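Local coordinates for hypothetical protein, IPT/TIG domain protein (Bacteroides ovatus, PDB 4HW6) that is of unknown function but probably acts as an auxiliary nutrient-binding, perhaps carbohydrate-binding, protein that joins an IPT/TIG domain to a six-bladed beta-propeller, at residues A[208-213]-A[221-226]; A[198-203]-A[229-234]; A[143-148]-A[186-191]; A[241-246]-A[264-269]. One frame throughout, in Å; residues are numbered along the deposited sequence. Where two conformers were deposited one is given.

Interaction 1. Residues A[208-213]-A[221-226]; sequences GIYLFT and RLSLCN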
loop_
_atom_site.group_PDB
_atom_site.type_symbol
_atom_site.label_atom_id
_atom_site.label_comp_id
_atom_site.label_asym_id
_atom_site.label_seq_id
_atom_site.Cartn_x
_atom_site.Cartn_y
_atom_site.Cartn_z
ATOM N N GLY A 208 -7.464 -16.152 22.732
ATOM C CA GLY A 208 -7.765 -15.022 21.886
ATOM C C GLY A 208 -6.634 -14.581 20.978
ATOM O O GLY A 208 -6.882 -13.900 19.970
ATOM N N ILE A 209 -5.408 -14.945 21.326
ATOM C CA ILE A 209 -4.257 -14.568 20.524
ATOM C C ILE A 209 -3.434 -15.834 20.313
ATOM O O ILE A 209 -3.048 -16.514 21.269
ATOM C CB ILE A 209 -3.400 -13.462 21.159
ATOM C CG1 ILE A 209 -4.267 -12.280 21.578
ATOM C CG2 ILE A 209 -2.310 -13.044 20.176
ATOM C CD1 ILE A 209 -3.484 -11.124 22.188
ATOM N N TYR A 210 -3.236 -16.156 19.046
ATOM C CA TYR A 210 -2.487 -17.320 18.613
ATOM C C TYR A 210 -1.193 -16.878 17.958
ATOM O O TYR A 210 -1.088 -15.722 17.515
ATOM C CB TYR A 210 -3.279 -18.113 17.595
ATOM C CG TYR A 210 -4.461 -18.863 18.135
ATOM C CD1 TYR A 210 -4.301 -20.143 18.667
ATOM C CD2 TYR A 210 -5.736 -18.305 18.122
ATOM C CE1 TYR A 210 -5.366 -20.859 19.159
ATOM C CE2 TYR A 210 -6.829 -19.032 18.615
ATOM C CZ TYR A 210 -6.635 -20.311 19.116
ATOM O OH TYR A 210 -7.679 -21.089 19.629
ATOM N N LEU A 211 -0.227 -17.792 17.912
ATOM C CA LEU A 211 1.045 -17.558 17.235
ATOM C C LEU A 211 1.329 -18.701 16.269
ATOM O O LEU A 211 1.139 -19.873 16.621
ATOM C CB LEU A 211 2.158 -17.449 18.283
ATOM C CG LEU A 211 3.583 -17.137 17.816
ATOM C CD1 LEU A 211 4.309 -16.294 18.860
ATOM C CD2 LEU A 211 4.348 -18.422 17.546
ATOM N N PHE A 212 1.806 -18.371 15.059
ATOM C CA PHE A 212 2.315 -19.379 14.126
ATOM C C PHE A 212 3.815 -19.135 13.991
ATOM O O PHE A 212 4.246 -18.014 13.679
ATOM C CB PHE A 212 1.639 -19.288 12.756
ATOM C CG PHE A 212 0.174 -19.628 12.780
ATOM C CD1 PHE A 212 -0.784 -18.656 13.127
ATOM C CD2 PHE A 212 -0.258 -20.895 12.472
ATOM C CE1 PHE A 212 -2.127 -18.977 13.171
ATOM C CE2 PHE A 212 -1.613 -21.220 12.511
ATOM C CZ PHE A 212 -2.539 -20.266 12.863
ATOM N N THR A 213 4.619 -20.164 14.243
ATOM C CA THR A 213 6.061 -19.946 14.399
ATOM C C THR A 213 6.769 -19.824 13.056
ATOM O O THR A 213 6.552 -20.619 12.143
ATOM C CB THR A 213 6.743 -21.070 15.208
ATOM O OG1 THR A 213 6.663 -22.296 14.482
ATOM C CG2 THR A 213 6.085 -21.246 16.569
ATOM N N ARG A 221 1.094 -23.909 15.256
ATOM C CA ARG A 221 0.301 -22.911 16.003
ATOM C C ARG A 221 0.507 -23.074 17.500
ATOM O O ARG A 221 0.529 -24.198 18.014
ATOM C CB ARG A 221 -1.182 -23.049 15.640
ATOM C CG ARG A 221 -2.031 -21.854 16.035
ATOM C CD ARG A 221 -3.513 -22.123 15.793
ATOM N NE ARG A 221 -4.076 -23.015 16.807
ATOM C CZ ARG A 221 -5.333 -23.449 16.817
ATOM N NH1 ARG A 221 -6.174 -23.116 15.835
ATOM N NH2 ARG A 221 -5.753 -24.247 17.813
ATOM N N LEU A 222 0.669 -21.959 18.199
ATOM C CA LEU A 222 0.733 -21.920 19.664
ATOM C C LEU A 222 -0.363 -20.983 20.171
ATOM O O LEU A 222 -0.758 -20.048 19.480
ATOM C CB LEU A 222 2.094 -21.404 20.151
ATOM C CG LEU A 222 3.374 -22.121 19.688
ATOM C CD1 LEU A 222 4.603 -21.327 20.123
ATOM C CD2 LEU A 222 3.463 -23.561 20.188
ATOM N N SER A 223 -0.853 -21.236 21.377
ATOM C CA SER A 223 -1.810 -20.344 22.035
ATOM C C SER A 223 -1.056 -19.441 23.007
ATOM O O SER A 223 -0.350 -19.936 23.890
ATOM C CB SER A 223 -2.853 -21.170 22.799
ATOM O OG SER A 223 -3.560 -22.029 21.903
ATOM N N LEU A 224 -1.208 -18.134 22.862
ATOM C CA LEU A 224 -0.480 -17.202 23.687
ATOM C C LEU A 224 -1.265 -16.849 24.930
ATOM O O LEU A 224 -0.751 -16.971 26.026
ATOM C CB LEU A 224 -0.147 -15.922 22.940
ATOM C CG LEU A 224 0.766 -16.079 21.732
ATOM C CD1 LEU A 224 1.140 -14.711 21.169
ATOM C CD2 LEU A 224 2.003 -16.886 22.114
ATOM N N CYS A 225 -2.494 -16.389 24.762
ATOM C CA CYS A 225 -3.293 -16.001 25.912
ATOM C C CYS A 225 -4.773 -16.020 25.613
ATOM O O CYS A 225 -5.211 -15.900 24.460
ATOM C CB CYS A 225 -2.877 -14.625 26.451
ATOM S SG CYS A 225 -3.176 -13.292 25.289
ATOM N N ASN A 226 -5.545 -16.189 26.680
ATOM C CA ASN A 226 -6.994 -16.118 26.603
ATOM C C ASN A 226 -7.459 -14.682 26.508
ATOM O O ASN A 226 -6.899 -13.778 27.146
ATOM C CB ASN A 226 -7.636 -16.729 27.849
ATOM C CG ASN A 226 -7.345 -18.196 28.009
ATOM O OD1 ASN A 226 -7.010 -18.899 27.044
ATOM N ND2 ASN A 226 -7.479 -18.680 29.243
#
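Arg-221 threads between two aromatic rings of the facing strand, Phe-212 and Tyr-210. Because its CG stands anti to the backbone N (chi1 -164°), the aliphatic part runs alongside Phe-212, and Arg-221 CG lies over one ring face in a CH-pi contact, 3.8 Å from the Phe-212 centroid. A bend at chi3 then carries the guanidinium across Tyr-210. Tyr-210 CE1 sits over one guanidinium face and is 3.4 Å from Arg-221 NE, but the two planes are tilted 42° apart. Arg-221 NH1 also hydrogen-bonds to the carbonyl of Thr-179, which helps fix the group's rotation.

The two strands form the outer hairpin of a four-stranded antiparallel propeller blade. Leu-211 anchors it through both backbone polar atoms: its O receives Leu-222 N at 2.7 Å and its N donates to Leu-222 O. On the sheet face away from Arg-221, Leu-211 CB meets Leu-224 CD2 at 3.9 Å. A classic beta bulge shifts the register further along, where Leu-224 and Cys-225 both face Ile-209. There Cys-225 O accepts two bonds, from Gly-208 N at 2.9 Å and, at greater length, from Ile-209 N at 3.3 Å.

Interaction 2. Residues A[198-203]-A[229-234]; sequences VDDQSS and GAKTCA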
loop_
_atom_site.group_PDB
_atom_site.type_symbol
_atom_site.label_atom_id
_atom_site.label_comp_id
_atom_site.label_asym_id
_atom_site.label_seq_id
_atom_site.Cartn_x
_atom_site.Cartn_y
_atom_site.Cartn_z
ATOM N N VAL A 198 -5.245 -12.878 15.851
ATOM C CA VAL A 198 -6.271 -12.716 16.866
ATOM C C VAL A 198 -7.494 -13.520 16.481
ATOM O O VAL A 198 -7.940 -13.448 15.341
ATOM C CB VAL A 198 -6.639 -11.224 17.047
ATOM C CG1 VAL A 198 -7.870 -11.077 17.967
ATOM C CG2 VAL A 198 -5.443 -10.497 17.633
ATOM N N ASP A 199 -8.044 -14.291 17.421
ATOM C CA ASP A 199 -9.330 -14.975 17.249
ATOM C C ASP A 199 -10.356 -14.206 18.080
ATOM O O ASP A 199 -10.208 -14.128 19.293
ATOM C CB ASP A 199 -9.242 -16.396 17.770
ATOM C CG ASP A 199 -10.508 -17.235 17.512
ATOM O OD1 ASP A 199 -11.416 -16.821 16.730
ATOM O OD2 ASP A 199 -10.555 -18.376 18.055
ATOM N N ASP A 200 -11.370 -13.648 17.426
ATOM C CA ASP A 200 -12.465 -12.947 18.111
ATOM C C ASP A 200 -13.533 -13.976 18.469
ATOM O O ASP A 200 -14.297 -14.419 17.592
ATOM C CB ASP A 200 -13.032 -11.849 17.204
ATOM C CG ASP A 200 -14.251 -11.138 17.808
ATOM O OD1 ASP A 200 -14.622 -11.383 18.983
ATOM O OD2 ASP A 200 -14.853 -10.343 17.068
ATOM N N GLN A 201 -13.542 -14.404 19.731
ATOM C CA GLN A 201 -14.429 -15.481 20.175
ATOM C C GLN A 201 -14.988 -15.177 21.567
ATOM O O GLN A 201 -14.458 -14.355 22.300
ATOM C CB GLN A 201 -13.734 -16.849 20.114
ATOM C CG GLN A 201 -12.457 -16.969 20.950
ATOM C CD GLN A 201 -12.752 -17.129 22.430
ATOM O OE1 GLN A 201 -13.686 -17.850 22.825
ATOM N NE2 GLN A 201 -11.949 -16.471 23.269
ATOM N N SER A 202 -16.058 -15.868 21.923
ATOM C CA SER A 202 -16.932 -15.405 23.011
ATOM C C SER A 202 -16.686 -15.973 24.404
ATOM O O SER A 202 -17.519 -15.752 25.310
ATOM C CB SER A 202 -18.388 -15.622 22.596
ATOM O OG SER A 202 -18.725 -16.993 22.515
ATOM N N SER A 203 -15.562 -16.664 24.615
ATOM C CA SER A 203 -15.240 -17.254 25.918
ATOM C C SER A 203 -14.008 -16.617 26.569
ATOM O O SER A 203 -12.948 -16.522 25.949
ATOM C CB SER A 203 -14.998 -18.758 25.794
ATOM O OG SER A 203 -14.526 -19.270 27.032
ATOM N N GLY A 229 -13.578 -11.722 22.865
ATOM C CA GLY A 229 -13.899 -10.574 22.017
ATOM C C GLY A 229 -12.732 -9.705 21.601
ATOM O O GLY A 229 -12.885 -8.473 21.469
ATOM N N ALA A 230 -11.577 -10.324 21.388
ATOM C CA ALA A 230 -10.387 -9.586 20.968
ATOM C C ALA A 230 -10.489 -9.122 19.529
ATOM O O ALA A 230 -10.969 -9.878 18.649
ATOM C CB ALA A 230 -9.110 -10.409 21.210
ATOM N N LYS A 231 -9.988 -7.900 19.273
ATOM C CA LYS A 231 -10.192 -7.221 17.988
ATOM C C LYS A 231 -8.950 -6.847 17.171
ATOM O O LYS A 231 -9.040 -6.656 15.961
ATOM C CB LYS A 231 -10.972 -5.924 18.221
ATOM C CG LYS A 231 -12.347 -6.102 18.835
ATOM C CD LYS A 231 -13.241 -6.980 17.979
ATOM C CE LYS A 231 -14.686 -6.971 18.451
ATOM N NZ LYS A 231 -15.545 -7.618 17.422
ATOM N N THR A 232 -7.814 -6.721 17.828
ATOM C CA THR A 232 -6.625 -6.123 17.208
ATOM C C THR A 232 -5.375 -6.591 17.934
ATOM O O THR A 232 -5.447 -7.014 19.088
ATOM C CB THR A 232 -6.723 -4.567 17.158
ATOM O OG1 THR A 232 -5.655 -4.010 16.368
ATOM C CG2 THR A 232 -6.710 -3.938 18.540
ATOM N N CYS A 233 -4.245 -6.579 17.231
ATOM C CA CYS A 233 -2.940 -6.984 17.798
ATOM C C CYS A 233 -1.832 -6.075 17.247
ATOM O O CYS A 233 -1.342 -6.267 16.138
ATOM C CB CYS A 233 -2.604 -8.453 17.514
ATOM S SG CYS A 233 -2.708 -9.020 15.797
ATOM N N ALA A 234 -1.440 -5.095 18.039
ATOM C CA ALA A 234 -0.454 -4.113 17.618
ATOM C C ALA A 234 0.845 -4.367 18.370
ATOM O O ALA A 234 0.910 -4.214 19.591
ATOM C CB ALA A 234 -0.964 -2.712 17.888
HETATM O O HOH W 1 -11.378 -13.300 21.362
#
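Val-198 presses its two methyl groups against the loop 229-234, which leaves one four-stranded propeller blade and leads into the first strand of the next. The touching parts run in opposite directions, 179° apart end to end, yet Val-198 spans the gap with side-chain carbons and not with a sheet pairing. With CG1 anti to the backbone N (chi1 172°), that methyl packs on Ala-230 CB at 3.5 Å, while Val-198 CG2 rests on Cys-233 CB. Asp-200 makes the polar half of the contact. Its OD2 forms a salt bridge with Lys-231 NZ at 2.8 Å, the ammonium coming from above the carboxylate plane, 38° out of it. Asp-200 CB meanwhile lies 3.2 Å from Ala-230 O, a buried carbonyl with no hydrogen-bonding partner in the model. The backbone also ties the two segments together directly. Gly-229 N donates to Gln-201 O in a nearly straight bond of 2.8 Å, and the positive phi of Gly-229 suits a residue without a side chain. A water lies between the segments, accepting from Gln-201 N and Ala-230 N.

Further out, the lysine ammonium has a second partner in Asn-275 OD1, and Asp-186 OD2 from the neighbouring strand grips both Cys-233 N and Thr-232 OG1. Gln-201 in turn braces its own loop: its OE1 accepts from Ser-203 N, and its NE2 donates to Ser-203 O at 2.9 Å, on a lone pair in the carbonyl plane.

Interaction 3. Residues A[143-148]-A[186-191]; sequences RMMFDP and DVNFTL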
loop_
_atom_site.group_PDB
_atom_site.type_symbol
_atom_site.label_atom_id
_atom_site.label_comp_id
_atom_site.label_asym_id
_atom_site.label_seq_id
_atom_site.Cartn_x
_atom_site.Cartn_y
_atom_site.Cartn_z
ATOM N N ARG A 143 -7.843 -7.609 7.087
ATOM C CA ARG A 143 -6.628 -6.910 7.518
ATOM C C ARG A 143 -5.423 -7.560 6.849
ATOM O O ARG A 143 -5.274 -8.790 6.900
ATOM C CB ARG A 143 -6.414 -6.999 9.032
ATOM C CG ARG A 143 -7.504 -6.394 9.893
ATOM C CD ARG A 143 -7.510 -4.878 9.823
ATOM N NE ARG A 143 -8.555 -4.302 10.690
ATOM C CZ ARG A 143 -9.758 -3.874 10.304
ATOM N NH1 ARG A 143 -10.165 -3.964 9.051
ATOM N NH2 ARG A 143 -10.579 -3.336 11.204
HETATM N N MSE A 144 -4.557 -6.735 6.251
HETATM C CA MSE A 144 -3.355 -7.187 5.544
HETATM C C MSE A 144 -2.081 -6.907 6.311
HETATM O O MSE A 144 -1.993 -5.929 7.073
HETATM C CB MSE A 144 -3.171 -6.403 4.230
HETATM C CG MSE A 144 -4.119 -6.679 3.190
HETATM SE SE MSE A 144 -3.780 -5.382 1.739
HETATM C CE MSE A 144 -4.956 -6.291 0.510
HETATM N N MSE A 145 -1.074 -7.745 6.066
HETATM C CA MSE A 145 0.262 -7.502 6.618
HETATM C C MSE A 145 1.333 -8.233 5.802
HETATM O O MSE A 145 1.225 -9.431 5.527
HETATM C CB MSE A 145 0.251 -8.001 8.059
HETATM C CG MSE A 145 1.518 -7.953 8.795
HETATM SE SE MSE A 145 1.903 -6.223 9.542
HETATM C CE MSE A 145 0.168 -5.381 9.600
ATOM N N PHE A 146 2.386 -7.510 5.412
ATOM C CA PHE A 146 3.565 -8.147 4.857
ATOM C C PHE A 146 4.351 -8.836 5.986
ATOM O O PHE A 146 4.459 -8.304 7.100
ATOM C CB PHE A 146 4.484 -7.114 4.162
ATOM C CG PHE A 146 4.118 -6.818 2.733
ATOM C CD1 PHE A 146 4.444 -7.714 1.737
ATOM C CD2 PHE A 146 3.522 -5.618 2.376
ATOM C CE1 PHE A 146 4.133 -7.457 0.413
ATOM C CE2 PHE A 146 3.221 -5.353 1.045
ATOM C CZ PHE A 146 3.523 -6.273 0.075
ATOM N N ASP A 147 4.923 -9.996 5.685
ATOM C CA ASP A 147 5.932 -10.612 6.546
ATOM C C ASP A 147 7.166 -9.710 6.507
ATOM O O ASP A 147 7.750 -9.522 5.442
ATOM C CB ASP A 147 6.228 -12.028 6.063
ATOM C CG ASP A 147 7.366 -12.712 6.820
ATOM O OD1 ASP A 147 8.080 -12.074 7.628
ATOM O OD2 ASP A 147 7.528 -13.920 6.582
ATOM N N PRO A 148 7.563 -9.139 7.657
ATOM C CA PRO A 148 8.693 -8.183 7.645
ATOM C C PRO A 148 10.069 -8.769 7.290
ATOM O O PRO A 148 11.004 -8.008 6.992
ATOM C CB PRO A 148 8.696 -7.630 9.076
ATOM C CG PRO A 148 8.139 -8.744 9.884
ATOM C CD PRO A 148 7.051 -9.357 9.029
ATOM N N ASP A 186 -7.326 -10.025 13.238
ATOM C CA ASP A 186 -6.149 -9.218 12.935
ATOM C C ASP A 186 -4.920 -10.132 12.813
ATOM O O ASP A 186 -4.930 -11.276 13.271
ATOM C CB ASP A 186 -5.941 -8.129 14.009
ATOM C CG ASP A 186 -5.026 -6.959 13.532
ATOM O OD1 ASP A 186 -4.708 -6.871 12.304
ATOM O OD2 ASP A 186 -4.668 -6.087 14.383
ATOM N N VAL A 187 -3.877 -9.603 12.190
ATOM C CA VAL A 187 -2.619 -10.337 11.984
ATOM C C VAL A 187 -1.484 -9.345 12.145
ATOM O O VAL A 187 -1.602 -8.182 11.745
ATOM C CB VAL A 187 -2.561 -11.062 10.608
ATOM C CG1 VAL A 187 -2.796 -10.087 9.441
ATOM C CG2 VAL A 187 -1.249 -11.815 10.455
ATOM N N ASN A 188 -0.410 -9.784 12.775
ATOM C CA ASN A 188 0.799 -8.987 12.895
ATOM C C ASN A 188 1.969 -9.949 13.059
ATOM O O ASN A 188 1.784 -11.158 12.965
ATOM C CB ASN A 188 0.691 -8.012 14.084
ATOM C CG ASN A 188 1.485 -6.744 13.876
ATOM O OD1 ASN A 188 2.595 -6.753 13.298
ATOM N ND2 ASN A 188 0.928 -5.630 14.343
ATOM N N PHE A 189 3.168 -9.417 13.264
ATOM C CA PHE A 189 4.350 -10.222 13.502
ATOM C C PHE A 189 5.101 -9.722 14.727
ATOM O O PHE A 189 5.214 -8.501 14.964
ATOM C CB PHE A 189 5.264 -10.196 12.274
ATOM C CG PHE A 189 4.674 -10.895 11.078
ATOM C CD1 PHE A 189 3.766 -10.268 10.266
ATOM C CD2 PHE A 189 5.036 -12.185 10.773
ATOM C CE1 PHE A 189 3.193 -10.941 9.201
ATOM C CE2 PHE A 189 4.481 -12.849 9.710
ATOM C CZ PHE A 189 3.559 -12.225 8.914
ATOM N N THR A 190 5.638 -10.660 15.480
ATOM C CA THR A 190 6.429 -10.324 16.658
ATOM C C THR A 190 7.819 -9.833 16.217
ATOM O O THR A 190 8.176 -9.916 15.041
ATOM C CB THR A 190 6.581 -11.525 17.599
ATOM O OG1 THR A 190 7.403 -12.533 16.984
ATOM C CG2 THR A 190 5.219 -12.137 17.979
ATOM N N LEU A 191 8.605 -9.335 17.168
ATOM C CA LEU A 191 9.975 -8.902 16.871
ATOM C C LEU A 191 10.838 -10.077 16.401
ATOM O O LEU A 191 11.795 -9.862 15.658
ATOM C CB LEU A 191 10.607 -8.206 18.069
ATOM C CG LEU A 191 9.928 -6.902 18.518
ATOM C CD1 LEU A 191 10.761 -6.229 19.601
ATOM C CD2 LEU A 191 9.648 -5.965 17.341
#
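The strand Arg-143 to Phe-146 runs almost parallel to Asp-186 to Phe-189, 15° apart in direction with axes 6.6 Å apart at closest, and no hydrogen bond crosses between them. Side chains fill the gap instead, and the ring of Phe-189 does most of the work. Pro-148 CD lies over one face of it, 3.8 Å from the Phe-189 centroid, and Asp-147 CA covers the same face, so two CH-pi contacts share one side of the ring. Met-145, a selenomethionine, approaches differently: its CG, set anti to the backbone N (chi1 176°), comes in at the edge, near the ring plane, 3.4 Å from Phe-189 CE1. Were Phe-189 an alanine, the Asp-147 to Pro-148 turn would probably lose its seat, and Met-145 CG would face a gap.

Nearby, Met-145 CB touches Val-187 CG1 at 3.9 Å, and a bend at chi2 turns its SE toward Asn-188 OD1, which accepts from Phe-189 N at 2.7 Å. Arg-143 CB and CG pass close to Asp-186 OD1, but the charged groups do not meet. Arg-143 NH1 bonds to Asn-338, whereas the Asp-186 carboxylate is engaged by the loop leading into the next blade.

The two strands are the inner edges of successive propeller blades. Strand 143-146 pairs with 154-158 and, through Met-144 and Phe-146, packs on strand 404-410 of another blade; strand 184-189 pairs with 195-199.

Interaction 4. Residues A[241-246]-A[264-269]; sequences KIYYTR and EEEVMM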
loop_
_atom_site.group_PDB
_atom_site.type_symbol
_atom_site.label_atom_id
_atom_site.label_comp_id
_atom_site.label_asym_id
_atom_site.label_seq_id
_atom_site.Cartn_x
_atom_site.Cartn_y
_atom_site.Cartn_z
ATOM N N LYS A 241 5.760 -5.931 22.817
ATOM C CA LYS A 241 4.509 -6.367 23.408
ATOM C C LYS A 241 3.396 -6.294 22.402
ATOM O O LYS A 241 3.403 -5.446 21.504
ATOM C CB LYS A 241 4.163 -5.525 24.656
ATOM C CG LYS A 241 5.110 -5.812 25.807
ATOM C CD LYS A 241 5.154 -4.744 26.901
ATOM C CE LYS A 241 3.809 -4.246 27.339
ATOM N NZ LYS A 241 3.915 -3.474 28.634
ATOM N N ILE A 242 2.431 -7.195 22.572
ATOM C CA ILE A 242 1.232 -7.225 21.757
ATOM C C ILE A 242 0.113 -6.489 22.459
ATOM O O ILE A 242 -0.357 -6.903 23.513
ATOM C CB ILE A 242 0.778 -8.668 21.427
ATOM C CG1 ILE A 242 1.890 -9.429 20.709
ATOM C CG2 ILE A 242 -0.479 -8.652 20.569
ATOM C CD1 ILE A 242 1.665 -10.943 20.703
ATOM N N TYR A 243 -0.278 -5.358 21.900
ATOM C CA TYR A 243 -1.338 -4.533 22.462
ATOM C C TYR A 243 -2.661 -4.868 21.809
ATOM O O TYR A 243 -2.752 -4.971 20.585
ATOM C CB TYR A 243 -1.014 -3.030 22.326
ATOM C CG TYR A 243 0.185 -2.577 23.171
ATOM C CD1 TYR A 243 1.505 -2.876 22.786
ATOM C CD2 TYR A 243 0.003 -1.833 24.342
ATOM C CE1 TYR A 243 2.596 -2.456 23.543
ATOM C CE2 TYR A 243 1.096 -1.418 25.120
ATOM C CZ TYR A 243 2.391 -1.722 24.698
ATOM O OH TYR A 243 3.476 -1.322 25.457
ATOM N N TYR A 244 -3.702 -5.045 22.633
ATOM C CA TYR A 244 -4.999 -5.449 22.124
ATOM C C TYR A 244 -6.167 -4.846 22.885
ATOM O O TYR A 244 -5.987 -4.262 23.953
ATOM C CB TYR A 244 -5.116 -6.969 22.078
ATOM C CG TYR A 244 -5.080 -7.699 23.416
ATOM C CD1 TYR A 244 -3.873 -7.968 24.073
ATOM C CD2 TYR A 244 -6.252 -8.148 24.015
ATOM C CE1 TYR A 244 -3.852 -8.671 25.269
ATOM C CE2 TYR A 244 -6.233 -8.841 25.217
ATOM C CZ TYR A 244 -5.036 -9.121 25.831
ATOM O OH TYR A 244 -5.012 -9.801 27.039
ATOM N N THR A 245 -7.359 -4.965 22.286
ATOM C CA THR A 245 -8.601 -4.632 22.945
ATOM C C THR A 245 -9.525 -5.847 22.952
ATOM O O THR A 245 -9.371 -6.764 22.130
ATOM C CB THR A 245 -9.356 -3.446 22.269
ATOM O OG1 THR A 245 -9.830 -3.836 20.972
ATOM C CG2 THR A 245 -8.477 -2.212 22.131
ATOM N N ARG A 246 -10.432 -5.851 23.925
ATOM C CA ARG A 246 -11.509 -6.834 24.059
ATOM C C ARG A 246 -12.862 -6.140 24.154
ATOM O O ARG A 246 -13.023 -5.148 24.857
ATOM C CB ARG A 246 -11.339 -7.633 25.347
ATOM C CG ARG A 246 -10.123 -8.542 25.384
ATOM C CD ARG A 246 -10.032 -9.222 26.729
ATOM N NE ARG A 246 -9.802 -8.229 27.779
ATOM C CZ ARG A 246 -9.950 -8.405 29.085
ATOM N NH1 ARG A 246 -10.373 -9.557 29.598
ATOM N NH2 ARG A 246 -9.685 -7.392 29.904
ATOM N N GLU A 264 -3.514 -6.323 32.021
ATOM C CA GLU A 264 -4.902 -6.174 31.623
ATOM C C GLU A 264 -5.236 -4.730 31.256
ATOM O O GLU A 264 -5.934 -4.489 30.284
ATOM C CB GLU A 264 -5.843 -6.672 32.727
ATOM C CG GLU A 264 -7.281 -6.678 32.270
ATOM C CD GLU A 264 -8.240 -7.392 33.199
ATOM O OE1 GLU A 264 -7.828 -7.781 34.315
ATOM O OE2 GLU A 264 -9.432 -7.525 32.810
ATOM N N GLU A 265 -4.778 -3.774 32.060
ATOM C CA GLU A 265 -5.106 -2.380 31.843
ATOM C C GLU A 265 -3.836 -1.556 31.629
ATOM O O GLU A 265 -3.314 -0.953 32.577
ATOM C CB GLU A 265 -5.891 -1.868 33.051
ATOM C CG GLU A 265 -6.564 -0.524 32.817
ATOM C CD GLU A 265 -7.306 -0.048 34.049
ATOM O OE1 GLU A 265 -8.227 -0.755 34.502
ATOM O OE2 GLU A 265 -6.972 1.033 34.559
ATOM N N GLU A 266 -3.323 -1.537 30.396
ATOM C CA GLU A 266 -2.231 -0.603 30.045
ATOM C C GLU A 266 -2.751 0.819 30.222
ATOM O O GLU A 266 -2.064 1.659 30.789
ATOM C CB GLU A 266 -1.723 -0.815 28.619
ATOM C CG GLU A 266 -0.935 -2.113 28.416
ATOM C CD GLU A 266 0.514 -2.012 28.848
ATOM O OE1 GLU A 266 0.938 -0.921 29.304
ATOM O OE2 GLU A 266 1.253 -3.029 28.727
ATOM N N VAL A 267 -3.967 1.078 29.739
ATOM C CA VAL A 267 -4.641 2.360 29.965
ATOM C C VAL A 267 -6.128 2.197 29.753
ATOM O O VAL A 267 -6.546 1.352 28.967
ATOM C CB VAL A 267 -4.063 3.462 29.022
ATOM C CG1 VAL A 267 -4.502 3.262 27.582
ATOM C CG2 VAL A 267 -4.405 4.864 29.536
HETATM N N MSE A 268 -6.935 2.994 30.448
HETATM C CA MSE A 268 -8.382 3.014 30.197
HETATM C C MSE A 268 -8.661 3.698 28.866
HETATM O O MSE A 268 -7.937 4.606 28.446
HETATM C CB MSE A 268 -9.138 3.774 31.293
HETATM C CG MSE A 268 -9.091 3.124 32.658
HETATM SE SE MSE A 268 -9.841 1.334 32.670
HETATM C CE MSE A 268 -11.643 1.577 31.946
HETATM N N MSE A 269 -9.737 3.268 28.219
HETATM C CA MSE A 269 -10.271 3.934 27.041
HETATM C C MSE A 269 -11.656 4.464 27.371
HETATM O O MSE A 269 -12.297 4.050 28.341
HETATM C CB MSE A 269 -10.332 2.977 25.840
HETATM C CG MSE A 269 -8.991 2.758 25.167
HETATM SE SE MSE A 269 -9.124 1.513 23.659
HETATM C CE MSE A 269 -10.339 2.599 22.580
HETATM O O HOH W 2 -11.066 -9.702 32.465
#
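Two salt bridges, Lys-241 with Glu-266 and Arg-246 with Glu-264, join segments whose backbones never pair: the nearest CA atoms, of Tyr-243 and Glu-266, are 8.6 Å apart. The reason lies in the propeller blade, where strand 251-255 pairs with both 242-244 and 265-268 and separates them, so that side chains, and no backbone pairing, bridge the distance. Glu-266 takes part in a classic beta bulge, sharing with Val-267 the position facing Ile-252, and its chain bends at chi2 (-82°) to bring the carboxylate to the lysine. The two side chains come from opposite directions, and Lys-241 NZ reaches the syn lone pair of Glu-266 OE2 at 2.7 Å. Ser-254 OG also bonds to that oxygen, while Tyr-243 CE2 lies 3.8 Å from Glu-266 CD, with ring and carboxylate planes 42° apart. Replacing Glu-266 with a leucine would probably leave the Lys-241 ammonium without its anionic mate and deprive Ser-254 of a bonding partner.

Apart from both bridges, Thr-245 CG2 touches the selenium of Met-269, a selenomethionine, at 4.1 Å. At the Arg-246 end, a water and Glu-264 OE2 both lie at the guanidinium edge, near its plane. Arg-246 NH1 donates to this water, which donates in turn to Glu-264 OE2 at 2.7 Å, and Arg-246 NH2 meets the same oxygen directly at 2.9 Å, on its anti side.

How the interactions relate
All four contacts lie in the propeller, on one side of the chain's centre, and show how consecutive blades are built and joined. Along the chain, interaction 3 closes first, linking the inner strands of two blades; interaction 2 follows, with interaction 1 nested inside its loop, and interaction 4 comes last, in the next blade. Interactions 1, 2 and 3 share the four-stranded sheet 184-189, 195-199, 207-212 and 221-226. The centres of interactions 1 and 2 are about 11 Å apart, those of 3 and 4 about 18 Å. Interaction 2 touches all the others: Gly-208 O meets Asp-199 N within one blade, Ala-234 O meets Tyr-243 N within the following one, and Asn-188 ND2 with Cys-233 O joins the two.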